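Local coordinates for secreted effector protein sseI (Salmonella enterica subsp. enterica serovar Typhimurium, PDB 4G29) that serves as a virulence effector, with a catalytic domain of the cysteine protease superfamily that probably acts on amide bonds through a cysteine nucleophile, at residues V96-F101 and S107-P112; D91-V96 and D118-K123; N32-N37 and C42-T47; T78-V83 and C122-A127. All coordinates share one frame; numbering follows the deposited sequence.

Contact 1 of 4, residues V96-F101 and S107-P112; sequences VSAHQF and SNLNGP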
loop_
_atom_site.group_PDB
_atom_site.type_symbol
_atom_site.label_atom_id
_atom_site.label_comp_id
_atom_site.label_asym_id
_atom_site.label_seq_id
_atom_site.Cartn_x
_atom_site.Cartn_y
_atom_site.Cartn_z
ATOM N N VAL A 96 6.251 -0.893 -3.591
ATOM C CA VAL A 96 7.236 -0.320 -4.488
ATOM C C VAL A 96 6.712 0.836 -5.374
ATOM O O VAL A 96 7.483 1.404 -6.126
ATOM C CB VAL A 96 7.988 -1.384 -5.323
ATOM C CG1 VAL A 96 8.595 -2.511 -4.424
ATOM C CG2 VAL A 96 7.099 -2.032 -6.373
ATOM N N SER A 97 5.434 1.182 -5.258
ATOM C CA SER A 97 4.877 2.343 -5.942
ATOM C C SER A 97 4.327 3.411 -4.991
ATOM O O SER A 97 3.589 4.299 -5.425
ATOM C CB SER A 97 3.829 1.929 -6.949
ATOM O OG SER A 97 2.678 1.379 -6.362
ATOM N N ALA A 98 4.714 3.363 -3.714
ATOM C CA ALA A 98 4.217 4.302 -2.686
ATOM C C ALA A 98 4.482 5.743 -3.102
ATOM O O ALA A 98 3.696 6.661 -2.848
ATOM C CB ALA A 98 4.925 4.010 -1.289
ATOM N N HIS A 99 5.637 5.930 -3.704
ATOM C CA HIS A 99 6.078 7.249 -4.110
ATOM C C HIS A 99 5.265 7.876 -5.214
ATOM O O HIS A 99 5.525 9.070 -5.553
ATOM C CB HIS A 99 7.552 7.320 -4.470
ATOM C CG HIS A 99 7.958 6.273 -5.438
ATOM N ND1 HIS A 99 8.535 6.557 -6.658
ATOM C CD2 HIS A 99 7.767 4.946 -5.405
ATOM C CE1 HIS A 99 8.779 5.409 -7.282
ATOM N NE2 HIS A 99 8.298 4.424 -6.549
ATOM N N GLN A 100 4.267 7.160 -5.734
ATOM C CA GLN A 100 3.274 7.823 -6.590
ATOM C C GLN A 100 2.589 9.019 -5.891
ATOM O O GLN A 100 2.064 9.883 -6.560
ATOM C CB GLN A 100 2.253 6.869 -7.177
ATOM C CG GLN A 100 1.204 6.370 -6.232
ATOM C CD GLN A 100 -0.052 5.843 -6.900
ATOM O OE1 GLN A 100 -0.469 6.342 -7.952
ATOM N NE2 GLN A 100 -0.739 4.907 -6.225
ATOM N N PHE A 101 2.645 9.067 -4.562
ATOM C CA PHE A 101 2.019 10.118 -3.748
ATOM C C PHE A 101 2.943 11.271 -3.349
ATOM O O PHE A 101 2.485 12.277 -2.756
ATOM C CB PHE A 101 1.381 9.502 -2.493
ATOM C CG PHE A 101 0.343 8.480 -2.807
ATOM C CD1 PHE A 101 -0.734 8.824 -3.586
ATOM C CD2 PHE A 101 0.470 7.181 -2.354
ATOM C CE1 PHE A 101 -1.694 7.915 -3.937
ATOM C CE2 PHE A 101 -0.478 6.240 -2.664
ATOM C CZ PHE A 101 -1.557 6.588 -3.457
ATOM N N SER A 107 4.734 13.913 0.633
ATOM C CA SER A 107 6.086 14.041 0.150
ATOM C C SER A 107 7.054 13.111 0.834
ATOM O O SER A 107 8.131 12.834 0.274
ATOM C CB SER A 107 6.594 15.471 0.319
ATOM O OG SER A 107 6.920 15.698 1.680
ATOM N N ASN A 108 6.715 12.664 2.038
ATOM C CA ASN A 108 7.528 11.715 2.789
ATOM C C ASN A 108 7.580 10.324 2.152
ATOM O O ASN A 108 8.504 9.545 2.410
ATOM C CB ASN A 108 7.053 11.631 4.248
ATOM C CG ASN A 108 7.336 12.931 5.056
ATOM O OD1 ASN A 108 8.306 13.656 4.786
ATOM N ND2 ASN A 108 6.490 13.219 6.047
ATOM N N LEU A 109 6.615 10.037 1.283
ATOM C CA LEU A 109 6.635 8.837 0.452
ATOM C C LEU A 109 7.465 9.132 -0.783
ATOM O O LEU A 109 6.963 9.416 -1.853
ATOM C CB LEU A 109 5.225 8.410 0.058
ATOM C CG LEU A 109 4.316 8.089 1.257
ATOM C CD1 LEU A 109 2.991 7.467 0.825
ATOM C CD2 LEU A 109 5.015 7.185 2.247
ATOM N N ASN A 110 8.777 9.112 -0.591
ATOM C CA ASN A 110 9.692 9.593 -1.577
ATOM C C ASN A 110 10.513 8.501 -2.246
ATOM O O ASN A 110 11.457 8.786 -2.958
ATOM C CB ASN A 110 10.624 10.635 -0.944
ATOM C CG ASN A 110 11.439 10.095 0.225
ATOM O OD1 ASN A 110 11.668 8.888 0.377
ATOM N ND2 ASN A 110 11.948 11.020 1.034
ATOM N N GLY A 111 10.123 7.253 -2.040
ATOM C CA GLY A 111 10.678 6.158 -2.806
ATOM C C GLY A 111 9.924 4.880 -2.578
ATOM O O GLY A 111 9.053 4.807 -1.694
ATOM N N PRO A 112 10.290 3.828 -3.312
ATOM C CA PRO A 112 9.672 2.535 -3.052
ATOM C C PRO A 112 9.929 2.071 -1.603
ATOM O O PRO A 112 11.021 2.314 -1.067
ATOM C CB PRO A 112 10.394 1.609 -4.017
ATOM C CG PRO A 112 11.601 2.356 -4.473
ATOM C CD PRO A 112 11.275 3.765 -4.402
#

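Contact 2 of 4, residues D91-V96 and D118-K123; sequences DYVFDV and DEWVCK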
loop_
_atom_site.group_PDB
_atom_site.type_symbol
_atom_site.label_atom_id
_atom_site.label_comp_id
_atom_site.label_asym_id
_atom_site.label_seq_id
_atom_site.Cartn_x
_atom_site.Cartn_y
_atom_site.Cartn_z
ATOM N N ASP A 91 5.426 -10.120 9.404
ATOM C CA ASP A 91 4.900 -9.588 8.134
ATOM C C ASP A 91 5.767 -8.453 7.599
ATOM O O ASP A 91 6.211 -7.588 8.348
ATOM C CB ASP A 91 3.480 -9.093 8.334
ATOM C CG ASP A 91 2.427 -10.233 8.318
ATOM O OD1 ASP A 91 2.780 -11.388 7.999
ATOM O OD2 ASP A 91 1.223 -9.956 8.620
ATOM N N TYR A 92 5.999 -8.480 6.281
ATOM C CA TYR A 92 6.620 -7.386 5.532
ATOM C C TYR A 92 5.690 -6.909 4.399
ATOM O O TYR A 92 4.944 -7.693 3.822
ATOM C CB TYR A 92 7.971 -7.887 4.978
ATOM C CG TYR A 92 8.903 -8.230 6.105
ATOM C CD1 TYR A 92 9.703 -7.257 6.701
ATOM C CD2 TYR A 92 8.886 -9.497 6.661
ATOM C CE1 TYR A 92 10.545 -7.584 7.747
ATOM C CE2 TYR A 92 9.689 -9.816 7.700
ATOM C CZ TYR A 92 10.521 -8.849 8.249
ATOM O OH TYR A 92 11.359 -9.150 9.314
ATOM N N VAL A 93 5.750 -5.623 4.126
ATOM C CA VAL A 93 4.963 -4.996 3.090
ATOM C C VAL A 93 5.934 -4.513 2.026
ATOM O O VAL A 93 6.842 -3.748 2.313
ATOM C CB VAL A 93 4.132 -3.842 3.606
ATOM C CG1 VAL A 93 3.223 -3.302 2.500
ATOM C CG2 VAL A 93 3.267 -4.303 4.813
ATOM N N PHE A 94 5.747 -5.017 0.814
ATOM C CA PHE A 94 6.382 -4.492 -0.389
ATOM C C PHE A 94 5.406 -3.494 -1.011
ATOM O O PHE A 94 4.282 -3.852 -1.460
ATOM C CB PHE A 94 6.703 -5.628 -1.352
ATOM C CG PHE A 94 7.936 -6.431 -1.016
ATOM C CD1 PHE A 94 8.024 -7.192 0.144
ATOM C CD2 PHE A 94 8.954 -6.559 -1.973
ATOM C CE1 PHE A 94 9.170 -7.989 0.414
ATOM C CE2 PHE A 94 10.031 -7.337 -1.749
ATOM C CZ PHE A 94 10.179 -8.046 -0.529
ATOM N N ASP A 95 5.818 -2.237 -1.039
ATOM C CA ASP A 95 4.999 -1.169 -1.578
ATOM C C ASP A 95 5.883 -0.310 -2.460
ATOM O O ASP A 95 6.244 0.820 -2.110
ATOM C CB ASP A 95 4.384 -0.377 -0.409
ATOM C CG ASP A 95 3.406 0.721 -0.842
ATOM O OD1 ASP A 95 3.176 0.894 -2.045
ATOM O OD2 ASP A 95 2.878 1.407 0.080
ATOM N N VAL A 96 6.251 -0.893 -3.591
ATOM C CA VAL A 96 7.236 -0.320 -4.488
ATOM C C VAL A 96 6.712 0.836 -5.374
ATOM O O VAL A 96 7.483 1.404 -6.126
ATOM C CB VAL A 96 7.988 -1.384 -5.323
ATOM C CG1 VAL A 96 8.595 -2.511 -4.424
ATOM C CG2 VAL A 96 7.099 -2.032 -6.373
ATOM N N ASP A 118 4.754 -3.055 10.648
ATOM C CA ASP A 118 4.620 -1.976 11.594
ATOM C C ASP A 118 5.338 -0.732 11.074
ATOM O O ASP A 118 4.862 0.384 11.332
ATOM C CB ASP A 118 5.182 -2.355 12.963
ATOM C CG ASP A 118 4.269 -3.303 13.744
ATOM O OD1 ASP A 118 3.140 -3.629 13.331
ATOM O OD2 ASP A 118 4.694 -3.728 14.812
ATOM N N GLU A 119 6.479 -0.917 10.388
ATOM C CA GLU A 119 7.222 0.214 9.856
ATOM C C GLU A 119 6.430 0.861 8.748
ATOM O O GLU A 119 6.438 2.087 8.614
ATOM C CB GLU A 119 8.603 -0.199 9.365
ATOM C CG GLU A 119 9.561 -0.582 10.424
ATOM C CD GLU A 119 10.795 -1.299 9.917
ATOM O OE1 GLU A 119 10.776 -1.954 8.857
ATOM O OE2 GLU A 119 11.820 -1.232 10.640
ATOM N N TRP A 120 5.720 0.037 7.956
ATOM C CA TRP A 120 4.912 0.525 6.838
ATOM C C TRP A 120 3.785 1.450 7.378
ATOM O O TRP A 120 3.574 2.579 6.919
ATOM C CB TRP A 120 4.375 -0.638 6.033
ATOM C CG TRP A 120 3.517 -0.260 4.819
ATOM C CD1 TRP A 120 3.965 0.009 3.563
ATOM C CD2 TRP A 120 2.102 -0.072 4.798
ATOM N NE1 TRP A 120 2.927 0.342 2.746
ATOM C CE2 TRP A 120 1.752 0.281 3.480
ATOM C CE3 TRP A 120 1.075 -0.201 5.752
ATOM C CZ2 TRP A 120 0.488 0.507 3.109
ATOM C CZ3 TRP A 120 -0.215 0.059 5.360
ATOM C CH2 TRP A 120 -0.501 0.400 4.049
ATOM N N VAL A 121 3.109 1.007 8.428
ATOM C CA VAL A 121 2.056 1.809 9.009
ATOM C C VAL A 121 2.600 3.148 9.529
ATOM O O VAL A 121 1.981 4.200 9.372
ATOM C CB VAL A 121 1.381 1.045 10.153
ATOM C CG1 VAL A 121 0.474 2.012 10.940
ATOM C CG2 VAL A 121 0.594 -0.076 9.624
ATOM N N CYS A 122 3.774 3.070 10.165
ATOM C CA CYS A 122 4.485 4.207 10.694
ATOM C C CYS A 122 4.812 5.186 9.603
ATOM O O CYS A 122 4.572 6.383 9.762
ATOM C CB CYS A 122 5.741 3.732 11.416
ATOM S SG CYS A 122 5.293 3.048 13.061
ATOM N N LYS A 123 5.276 4.668 8.472
ATOM C CA LYS A 123 5.646 5.518 7.334
ATOM C C LYS A 123 4.435 6.319 6.797
ATOM O O LYS A 123 4.527 7.539 6.569
ATOM C CB LYS A 123 6.247 4.689 6.201
ATOM C CG LYS A 123 6.970 5.525 5.143
ATOM C CD LYS A 123 8.313 6.014 5.631
ATOM C CE LYS A 123 9.049 6.829 4.601
ATOM N NZ LYS A 123 10.369 7.387 5.103
#

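Contact 3 of 4, residues N32-N37 and C42-T47; sequences NNKIMN and CESLMT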
loop_
_atom_site.group_PDB
_atom_site.type_symbol
_atom_site.label_atom_id
_atom_site.label_comp_id
_atom_site.label_asym_id
_atom_site.label_seq_id
_atom_site.Cartn_x
_atom_site.Cartn_y
_atom_site.Cartn_z
ATOM N N ASN A 32 11.439 -1.929 -13.359
ATOM C CA ASN A 32 12.239 -0.740 -13.251
ATOM C C ASN A 32 11.494 0.496 -13.787
ATOM O O ASN A 32 11.479 1.530 -13.132
ATOM C CB ASN A 32 13.564 -0.885 -13.997
ATOM C CG ASN A 32 14.478 0.254 -13.696
ATOM O OD1 ASN A 32 14.693 0.600 -12.529
ATOM N ND2 ASN A 32 14.927 0.921 -14.730
ATOM N N ASN A 33 10.850 0.361 -14.936
ATOM C CA ASN A 33 10.136 1.509 -15.519
ATOM C C ASN A 33 8.936 1.893 -14.696
ATOM O O ASN A 33 8.641 3.074 -14.555
ATOM C CB ASN A 33 9.690 1.301 -16.926
ATOM C CG ASN A 33 8.818 2.492 -17.437
ATOM O OD1 ASN A 33 9.284 3.654 -17.474
ATOM N ND2 ASN A 33 7.535 2.220 -17.718
ATOM N N LYS A 34 8.288 0.912 -14.063
ATOM C CA LYS A 34 7.119 1.209 -13.257
ATOM C C LYS A 34 7.523 1.838 -11.910
ATOM O O LYS A 34 6.817 2.663 -11.361
ATOM C CB LYS A 34 6.310 -0.066 -13.069
ATOM C CG LYS A 34 5.551 -0.463 -14.333
ATOM C CD LYS A 34 4.696 -1.677 -14.133
ATOM C CE LYS A 34 4.015 -2.052 -15.463
ATOM N NZ LYS A 34 2.955 -3.142 -15.331
ATOM N N ILE A 35 8.683 1.482 -11.384
ATOM C CA ILE A 35 9.210 2.129 -10.205
ATOM C C ILE A 35 9.684 3.545 -10.546
ATOM O O ILE A 35 9.567 4.453 -9.746
ATOM C CB ILE A 35 10.315 1.262 -9.511
ATOM C CG1 ILE A 35 9.683 -0.014 -8.969
ATOM C CG2 ILE A 35 11.002 2.044 -8.422
ATOM C CD1 ILE A 35 10.731 -0.999 -8.360
HETATM N N MSE A 36 10.261 3.733 -11.716
HETATM C CA MSE A 36 10.627 5.085 -12.119
HETATM C C MSE A 36 9.422 5.978 -12.339
HETATM O O MSE A 36 9.473 7.183 -12.082
HETATM C CB MSE A 36 11.491 5.041 -13.399
HETATM C CG MSE A 36 12.249 6.282 -13.597
HETATM SE SE MSE A 36 13.446 6.276 -15.111
HETATM C CE MSE A 36 14.295 4.618 -14.688
ATOM N N ASN A 37 8.335 5.375 -12.829
ATOM C CA ASN A 37 7.084 6.019 -13.184
ATOM C C ASN A 37 5.879 5.322 -12.581
ATOM O O ASN A 37 5.119 4.681 -13.296
ATOM C CB ASN A 37 6.954 6.116 -14.701
ATOM C CG ASN A 37 8.020 7.050 -15.317
ATOM O OD1 ASN A 37 7.992 8.258 -15.102
ATOM N ND2 ASN A 37 8.991 6.464 -16.025
ATOM N N CYS A 42 0.226 0.637 -9.239
ATOM C CA CYS A 42 0.162 -0.196 -8.052
ATOM C C CYS A 42 -0.646 -1.401 -8.488
ATOM O O CYS A 42 -0.275 -2.461 -8.113
ATOM C CB CYS A 42 -0.422 0.416 -6.691
ATOM S SG CYS A 42 -1.719 1.346 -6.904
ATOM N N GLU A 43 -1.755 -1.250 -9.232
ATOM C CA GLU A 43 -2.592 -2.437 -9.364
ATOM C C GLU A 43 -1.846 -3.516 -10.180
ATOM O O GLU A 43 -1.832 -4.739 -9.814
ATOM C CB GLU A 43 -3.965 -2.063 -9.955
ATOM C CG GLU A 43 -4.927 -3.080 -9.782
ATOM C CD GLU A 43 -6.317 -2.623 -10.186
ATOM O OE1 GLU A 43 -6.811 -3.338 -11.031
ATOM O OE2 GLU A 43 -6.895 -1.638 -9.677
ATOM N N SER A 44 -1.191 -3.083 -11.267
ATOM C CA SER A 44 -0.488 -4.021 -12.174
ATOM C C SER A 44 0.765 -4.648 -11.522
ATOM O O SER A 44 1.292 -5.619 -12.034
ATOM C CB SER A 44 -0.098 -3.354 -13.524
ATOM O OG SER A 44 1.024 -2.481 -13.394
ATOM N N LEU A 45 1.290 -4.008 -10.465
ATOM C CA LEU A 45 2.467 -4.499 -9.771
ATOM C C LEU A 45 2.113 -5.586 -8.757
ATOM O O LEU A 45 3.041 -6.273 -8.283
ATOM C CB LEU A 45 3.242 -3.368 -9.105
ATOM C CG LEU A 45 4.043 -2.475 -10.023
ATOM C CD1 LEU A 45 4.389 -1.119 -9.357
ATOM C CD2 LEU A 45 5.307 -3.142 -10.560
HETATM N N MSE A 46 0.842 -5.791 -8.411
HETATM C CA MSE A 46 0.517 -6.773 -7.368
HETATM C C MSE A 46 1.023 -8.176 -7.714
HETATM O O MSE A 46 1.721 -8.822 -6.917
HETATM C CB MSE A 46 -0.987 -6.817 -7.044
HETATM C CG MSE A 46 -1.425 -5.601 -6.199
HETATM SE SE MSE A 46 -3.256 -5.890 -5.476
HETATM C CE MSE A 46 -4.154 -5.340 -7.142
ATOM N N THR A 47 0.648 -8.663 -8.900
ATOM C CA THR A 47 0.972 -10.026 -9.288
ATOM C C THR A 47 2.488 -10.207 -9.380
ATOM O O THR A 47 3.055 -11.155 -8.779
ATOM C CB THR A 47 0.204 -10.430 -10.529
ATOM O OG1 THR A 47 -1.181 -10.534 -10.171
ATOM C CG2 THR A 47 0.738 -11.738 -11.122
#

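Contact 4 of 4, residues T78-V83 and C122-A127; sequences TNHFAV and CKYRMA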
loop_
_atom_site.group_PDB
_atom_site.type_symbol
_atom_site.label_atom_id
_atom_site.label_comp_id
_atom_site.label_asym_id
_atom_site.label_seq_id
_atom_site.Cartn_x
_atom_site.Cartn_y
_atom_site.Cartn_z
ATOM N N THR A 78 -8.942 8.141 -3.182
ATOM C CA THR A 78 -7.714 7.662 -3.807
ATOM C C THR A 78 -7.443 6.235 -3.354
ATOM O O THR A 78 -7.524 5.934 -2.157
ATOM C CB THR A 78 -6.604 8.562 -3.448
ATOM O OG1 THR A 78 -6.884 9.874 -3.951
ATOM C CG2 THR A 78 -5.243 8.013 -4.001
ATOM N N ASN A 79 -7.120 5.374 -4.299
ATOM C CA ASN A 79 -6.800 3.992 -3.958
ATOM C C ASN A 79 -5.307 3.728 -4.073
ATOM O O ASN A 79 -4.519 4.514 -4.687
ATOM C CB ASN A 79 -7.707 2.984 -4.679
ATOM C CG ASN A 79 -7.435 2.896 -6.171
ATOM O OD1 ASN A 79 -6.569 3.629 -6.676
ATOM N ND2 ASN A 79 -8.135 1.987 -6.893
ATOM N N HIS A 80 -4.882 2.647 -3.464
ATOM C CA HIS A 80 -3.516 2.201 -3.537
ATOM C C HIS A 80 -3.484 0.705 -3.161
ATOM O O HIS A 80 -4.422 0.182 -2.556
ATOM C CB HIS A 80 -2.616 2.997 -2.586
ATOM C CG HIS A 80 -1.148 2.783 -2.807
ATOM N ND1 HIS A 80 -0.524 3.042 -4.009
ATOM C CD2 HIS A 80 -0.181 2.324 -1.972
ATOM C CE1 HIS A 80 0.758 2.752 -3.899
ATOM N NE2 HIS A 80 0.989 2.293 -2.677
ATOM N N PHE A 81 -2.426 0.054 -3.580
ATOM C CA PHE A 81 -2.241 -1.396 -3.377
ATOM C C PHE A 81 -0.819 -1.745 -3.006
ATOM O O PHE A 81 0.147 -1.235 -3.592
ATOM C CB PHE A 81 -2.681 -2.201 -4.602
ATOM C CG PHE A 81 -4.123 -1.968 -4.965
ATOM C CD1 PHE A 81 -5.116 -2.684 -4.355
ATOM C CD2 PHE A 81 -4.457 -1.035 -5.911
ATOM C CE1 PHE A 81 -6.411 -2.450 -4.644
ATOM C CE2 PHE A 81 -5.794 -0.817 -6.194
ATOM C CZ PHE A 81 -6.733 -1.504 -5.558
ATOM N N ALA A 82 -0.679 -2.660 -2.062
ATOM C CA ALA A 82 0.628 -3.150 -1.690
ATOM C C ALA A 82 0.519 -4.682 -1.520
ATOM O O ALA A 82 -0.586 -5.214 -1.522
ATOM C CB ALA A 82 1.132 -2.486 -0.372
ATOM N N VAL A 83 1.632 -5.333 -1.274
ATOM C CA VAL A 83 1.632 -6.804 -1.066
ATOM C C VAL A 83 2.302 -7.117 0.269
ATOM O O VAL A 83 3.331 -6.526 0.601
ATOM C CB VAL A 83 2.295 -7.549 -2.257
ATOM C CG1 VAL A 83 2.122 -9.046 -2.142
ATOM C CG2 VAL A 83 1.737 -7.063 -3.633
ATOM N N CYS A 122 3.774 3.070 10.165
ATOM C CA CYS A 122 4.485 4.207 10.694
ATOM C C CYS A 122 4.812 5.186 9.603
ATOM O O CYS A 122 4.572 6.383 9.762
ATOM C CB CYS A 122 5.741 3.732 11.416
ATOM S SG CYS A 122 5.293 3.048 13.061
ATOM N N LYS A 123 5.276 4.668 8.472
ATOM C CA LYS A 123 5.646 5.518 7.334
ATOM C C LYS A 123 4.435 6.319 6.797
ATOM O O LYS A 123 4.527 7.539 6.569
ATOM C CB LYS A 123 6.247 4.689 6.201
ATOM C CG LYS A 123 6.970 5.525 5.143
ATOM C CD LYS A 123 8.313 6.014 5.631
ATOM C CE LYS A 123 9.049 6.829 4.601
ATOM N NZ LYS A 123 10.369 7.387 5.103
ATOM N N TYR A 124 3.296 5.654 6.632
ATOM C CA TYR A 124 2.079 6.293 6.156
ATOM C C TYR A 124 1.549 7.277 7.170
ATOM O O TYR A 124 1.168 8.371 6.806
ATOM C CB TYR A 124 1.016 5.262 5.716
ATOM C CG TYR A 124 1.184 4.835 4.281
ATOM C CD1 TYR A 124 2.212 3.982 3.901
ATOM C CD2 TYR A 124 0.333 5.341 3.304
ATOM C CE1 TYR A 124 2.375 3.595 2.565
ATOM C CE2 TYR A 124 0.510 4.995 1.943
ATOM C CZ TYR A 124 1.520 4.090 1.611
ATOM O OH TYR A 124 1.677 3.735 0.274
ATOM N N ARG A 125 1.611 6.926 8.449
ATOM C CA ARG A 125 1.231 7.894 9.487
ATOM C C ARG A 125 2.060 9.169 9.500
ATOM O O ARG A 125 1.502 10.251 9.689
ATOM C CB ARG A 125 1.262 7.238 10.850
ATOM C CG ARG A 125 0.177 6.220 11.026
ATOM C CD ARG A 125 0.186 5.694 12.458
ATOM N NE ARG A 125 -0.837 4.678 12.690
ATOM C CZ ARG A 125 -0.831 3.785 13.684
ATOM N NH1 ARG A 125 0.169 3.724 14.575
ATOM N NH2 ARG A 125 -1.813 2.890 13.762
HETATM N N MSE A 126 3.362 9.068 9.290
HETATM C CA MSE A 126 4.210 10.266 9.335
HETATM C C MSE A 126 4.069 11.062 8.034
HETATM O O MSE A 126 4.465 12.215 7.983
HETATM C CB MSE A 126 5.674 9.922 9.666
HETATM C CG MSE A 126 6.406 9.039 8.670
HETATM SE SE MSE A 126 8.233 8.369 9.176
HETATM C CE MSE A 126 9.314 9.943 8.627
ATOM N N ALA A 127 3.501 10.447 6.986
ATOM C CA ALA A 127 3.312 11.110 5.706
ATOM C C ALA A 127 2.099 12.041 5.695
ATOM O O ALA A 127 2.023 12.881 4.800
ATOM C CB ALA A 127 3.183 10.086 4.586
#

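Contact 1 of 4, residues V96-F101 and S107-P112
Pro112 sets CD over one face of the His99 imidazole, toward the rim of that ring, with CD 4.0 Å from the ring centroid and 22° off the normal, a CH-pi contact. Its CB, a second bump, settles 3.6 Å from Val96 O. The imidazole is held in place by its own segment: His99 NE2 gives a hydrogen bond of 3.2 Å to Val96 O, which lies near the imidazole plane, although the nitrogen sits above the carbonyl plane. Nearer the main chain, His99 CB rests on the Gly111 backbone, 3.5 Å from Gly111 N.

Leu109 is the other projection. With CG anti to its carbonyl carbon (chi1 -60°), the branch runs alongside Phe101, so CD1 meets the edge of the phenyl ring, 4.1 Å from Phe101 CD2, while Leu109 CB rests 3.7 Å from Ala98 O. Leu109 centres an inverse gamma turn, and its buried O has no hydrogen-bond partner in the model; His99 CA approaches that O to 3.3 Å in a CA-H...O contact. Both segments belong to the loop joining strands 90-95 and 113-116, whose Gln100 and Phe101 reach His80, part of a probable Cys-His-Asp triad of the papain-like fold.

Contact 2 of 4, residues D91-V96 and D118-K123
Trp120 is met by Val93 over a face and by Asp95 at an edge, and the torsions explain both. In all three residues a side-chain branch runs anti to the backbone N: Trp120 CG (chi1 -180°), Val93 CG1 and Asp95 CG. The first of these sends the indole toward the strand; the other two turn the strand's side chains to meet it. There Val93 CG1 stands over the five-membered ring, 3.6 Å from its centroid and 15° off the normal, while Val93 CG2 lies nearer the indole stem, 4.0 Å from Trp120 CB.

Two residues along the strand, Asp95 turns its carboxylate to the indole nitrogen. Trp120 NE1 donates to Asp95 OD2 over 2.9 Å, nearly straight at 166°, and meets the oxygen on its anti side. The acceptor lies close to the indole plane, although the carboxylate itself is tilted against the ring. Tyr124 OH also bonds to OD2, and His80 NE2 to OD1, so both carboxylate oxygens are gripped and the group's rotation is probably fixed.

Helix 117-126 thus packs on one face of the sheet, over strand 90-95. Phe94 points to the other face, against helix 42-55, and strand 90-95 itself runs between strands 78-87 and 113-116.

Contact 3 of 4, residues N32-N37 and C42-T47
Lys34 meets Ser44 and Leu45 without any flat group between them; the flat groups here are the amides of Asn33 and Asn37, which pair along their own helix end. Asn37 ND2 donates to Asn33 OD1 over 3.2 Å. The acceptor lies near the plane of the Asn37 amide, whereas the donor stands above the plane of the Asn33 carbonyl, so the two amides do not share a plane. Asn37 is the first residue to leave helical geometry, and this bond ties it back one turn.

Between the helices, the contact rests on Lys34. Its chain is fully extended beyond CG, and the first torsion (chi1 -74°) sets CG anti to the carbonyl carbon, which carries the chain toward the second helix. On the way it slides past Leu45, which runs in the opposite direction: Leu45 CD2 touches the middle of the lysine at Lys34 CD, 3.9 Å away, and its root at Lys34 CB, 4.1 Å away. The ammonium then closes on the hydroxyl, Lys34 NZ donating to Ser44 OG over 2.8 Å. Ser44 OG is also hydrogen-bonded to the backbone O of Gln41, just before the segment, so two bonds grip the hydroxyl, one to Gln41 O and one from Lys34 NZ.

Segment 42-47 also holds Cys42, which touches His80. A cysteine on a helix facing a histidine on the sheet is consistent with the papain-like fold, and Cys42 is probably the nucleophile.

Contact 4 of 4, residues T78-V83 and C122-A127
This is a small, buried meeting of two aromatic side chains through one hydroxyl, in the core, where strand 78-87 faces helix 117-126. His80 and Tyr124 alone make it, and the backbones stay well apart: His80 CA and Tyr124 CA, the nearest such pair between the segments, are 11.9 Å from each other. Only 63 Å² is buried between the segments, so the two main chains communicate through a single pair of side chains.

The tyrosine hydroxyl does the touching. Tyr124 OH lies 3.2 Å from His80 CD2 and 3.4 Å from His80 NE2; these are the imidazole atoms nearest to it, and it approaches the ring obliquely. The two side chains cross at about a right angle. On the strand, His80 holds CG anti to the backbone N (chi1 -168°), which brings the imidazole out from an extended backbone toward the helix. From the other side, Tyr124 points its CB toward the strand, and the length of the phenol carries the hydroxyl to the histidine.

The Asp95 carboxylate links imidazole and phenol, while Gln100 NE2 is hydrogen-bonded to His80 ND1, so the imidazole is held at both nitrogens, consistent with the histidine of a Cys-His-Asp triad. Phe101 meets the His80 ring edge-to-face, and the Tyr124 ring meets Trp120 one turn earlier in its helix. Strand 78-87 lies in the sheet between strands 61-69 and 90-95, with Phe81 turned the other way, onto helix 42-55.

In the fold
Contacts 2 and 4 are the buried pair: both bring helix 117-126 onto one face of the sheet, over neighbouring strands 90-95 and 78-87, and they merge at the Asp95 carboxylate. Contacts 1 and 3 lie farther out and are partly buried. Contact 1 is mostly shape and apolar contact within a single loop, contact 3 a lysine reaching between two helices. Contact 1 touches all the others: it shares Val96 with contact 2, Leu109 packs on Lys123, Gln100 reaches His80 of contact 4, and Val96 and His99 meet Ile35 of contact 3. Segment 42-47 also holds Cys42, which does not meet Lys34; its SG lies 3.6 Å from His80 ND1, completing the probable triad.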